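Local coordinates for acetoin utilization protein (Exiguobacterium sibiricum, PDB 2Q04), which is probably an acyltransferase of the GNAT (N-acetyltransferase) family, linked by its name to the use of acetoin, at residues 134-139 against 172-177. Residues are numbered along the deposited sequence; the frame is centred on the assembly and turned at random.
Sequences TEYYWH and DPEIAS. With CA (calcium ion), chain G; EDO (1,2-ethanediol), chain J.
Tyr136, Trp138 and Thr134 pack against Glu174, Ile175 and Ser177 in a mostly van der Waals contact of the GNAT-like fold, where the end of strand 130-135 and the turn after it meet the short helix 173-176. That helix precedes strand 182-187, the antiparallel neighbour of strand 130-135. At the centre, CE1 of the Tyr136 ring lies 3.8 Å from CG1 of Ile175, the two side chains crossing at about a right angle. Tyr136 CG stands beside its backbone N (chi1 -52°), which brings the far end of the ring nearer to the helix although CB does not face it. Glu174 CB touches CE1 as well, and its OE1 lies 3.8 Å from Tyr136 OH, with ring and carboxylate planes 59° apart. Cutting Tyr136 back to an alanine removes the phenol and would probably open a gap beside Ile175 CG1 and Glu174 CB. On the strand itself, Thr134 CG2 meets Ile175 CD1 at 3.8 Å, while the carbonyl oxygen of Thr134 binds a calcium ion together with Gly99. Asp172 N-caps the helix, its OD2 taking Ile175 N from above the carboxylate plane. Ser177 OG, 4.2 Å from Trp138 CZ3 at the indole edge, donates to Glu174 O at 2.8 Å, the donor tilted 26° from the carbonyl plane.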
# COMPACT_ATOMS: atom_id res chain seq x y z
N THR A 134 6.22 -2.15 -3.08
CA THR A 134 7.57 -1.64 -3.27
C THR A 134 7.72 -0.32 -2.58
O THR A 134 6.83 0.52 -2.65
CB THR A 134 7.86 -1.44 -4.74
OG1 THR A 134 6.83 -0.62 -5.32
CG2 THR A 134 7.92 -2.76 -5.47
N GLU A 135 8.86 -0.12 -1.91
CA GLU A 135 9.14 1.13 -1.19
C GLU A 135 10.54 1.64 -1.57
O GLU A 135 11.50 0.90 -1.47
CB GLU A 135 9.06 0.91 0.33
CG GLU A 135 7.61 0.76 0.87
CD GLU A 135 6.82 2.08 0.88
OE1 GLU A 135 7.46 3.14 0.93
OE2 GLU A 135 5.56 2.05 0.84
N TYR A 136 10.61 2.89 -2.02
CA TYR A 136 11.85 3.49 -2.46
C TYR A 136 12.17 4.73 -1.62
O TYR A 136 11.31 5.57 -1.40
CB TYR A 136 11.75 3.90 -3.92
CG TYR A 136 11.28 2.80 -4.83
CD1 TYR A 136 12.19 2.06 -5.58
CD2 TYR A 136 9.93 2.53 -4.99
CE1 TYR A 136 11.77 1.05 -6.45
CE2 TYR A 136 9.49 1.52 -5.85
CZ TYR A 136 10.42 0.79 -6.58
OH TYR A 136 10.00 -0.18 -7.44
N TYR A 137 13.45 4.89 -1.26
CA TYR A 137 13.88 5.99 -0.36
C TYR A 137 13.44 7.37 -0.89
O TYR A 137 13.23 8.31 -0.11
CB TYR A 137 15.41 5.97 -0.17
CG TYR A 137 16.15 6.80 -1.22
CD1 TYR A 137 16.21 8.19 -1.12
CD2 TYR A 137 16.76 6.19 -2.32
CE1 TYR A 137 16.85 8.96 -2.08
CE2 TYR A 137 17.42 6.96 -3.28
CZ TYR A 137 17.44 8.34 -3.16
OH TYR A 137 18.08 9.11 -4.12
N TRP A 138 13.34 7.51 -2.22
CA TRP A 138 13.09 8.83 -2.86
C TRP A 138 11.61 9.34 -2.77
O TRP A 138 11.28 10.39 -3.33
CB TRP A 138 13.59 8.84 -4.33
CG TRP A 138 13.09 7.69 -5.19
CD1 TRP A 138 11.84 7.53 -5.70
CD2 TRP A 138 13.86 6.58 -5.68
NE1 TRP A 138 11.76 6.38 -6.44
CE2 TRP A 138 13.00 5.79 -6.46
CE3 TRP A 138 15.18 6.17 -5.52
CZ2 TRP A 138 13.43 4.60 -7.08
CZ3 TRP A 138 15.61 4.99 -6.14
CH2 TRP A 138 14.74 4.23 -6.91
N HIS A 139 10.75 8.58 -2.07
CA HIS A 139 9.37 8.99 -1.84
C HIS A 139 9.10 9.20 -0.33
O HIS A 139 7.98 9.53 0.06
CB HIS A 139 8.40 7.94 -2.39
CG HIS A 139 8.50 7.73 -3.88
ND1 HIS A 139 8.61 6.48 -4.45
CD2 HIS A 139 8.53 8.61 -4.90
CE1 HIS A 139 8.69 6.60 -5.76
NE2 HIS A 139 8.64 7.89 -6.06
N ASP A 172 15.52 -7.00 -8.78
CA ASP A 172 14.97 -5.86 -9.50
C ASP A 172 15.96 -4.70 -9.44
O ASP A 172 16.35 -4.28 -8.36
CB ASP A 172 13.64 -5.43 -8.88
CG ASP A 172 13.04 -4.21 -9.59
OD1 ASP A 172 12.82 -4.29 -10.81
OD2 ASP A 172 12.76 -3.20 -8.91
N PRO A 173 16.38 -4.19 -10.62
CA PRO A 173 17.39 -3.14 -10.66
C PRO A 173 17.06 -1.92 -9.78
O PRO A 173 17.91 -1.45 -9.05
CB PRO A 173 17.41 -2.74 -12.14
CG PRO A 173 16.97 -3.94 -12.85
CD PRO A 173 15.96 -4.60 -11.97
N GLU A 174 15.84 -1.41 -9.87
CA GLU A 174 15.45 -0.20 -9.13
C GLU A 174 15.52 -0.42 -7.61
O GLU A 174 16.08 0.40 -6.88
CB GLU A 174 14.04 0.27 -9.52
CG GLU A 174 13.98 1.06 -10.85
CD GLU A 174 12.53 1.44 -11.25
OE1 GLU A 174 11.66 1.50 -10.36
OE2 GLU A 174 12.29 1.70 -12.44
N ILE A 175 14.93 -1.50 -7.14
CA ILE A 175 14.98 -1.83 -5.73
C ILE A 175 16.41 -2.14 -5.28
O ILE A 175 16.86 -1.64 -4.25
CB ILE A 175 14.07 -3.01 -5.40
CG1 ILE A 175 12.61 -2.55 -5.43
CG2 ILE A 175 14.41 -3.58 -4.02
CD1 ILE A 175 11.65 -3.65 -5.33
N ALA A 176 17.13 -2.91 -6.09
CA ALA A 176 18.48 -3.32 -5.76
C ALA A 176 19.45 -2.15 -5.71
O ALA A 176 20.52 -2.25 -5.10
CB ALA A 176 18.96 -4.36 -6.75
N SER A 177 19.08 -1.03 -6.34
CA SER A 177 20.00 0.11 -6.49
C SER A 177 20.42 0.74 -5.15
O SER A 177 21.39 1.49 -5.08
CB SER A 177 19.35 1.20 -7.34
OG SER A 177 18.41 1.94 -6.59
CA CA G . 4.79 1.63 -3.44
C1 EDO J . 6.19 6.71 2.75
O1 EDO J . 6.53 5.34 3.09
C2 EDO J . 5.32 6.74 1.51
O2 EDO J . 5.36 8.04 0.92
O HOH W 1 4.00 -0.79 -4.16
O HOH W 2 4.31 0.79 -1.20
O HOH W 3 5.47 2.92 -5.74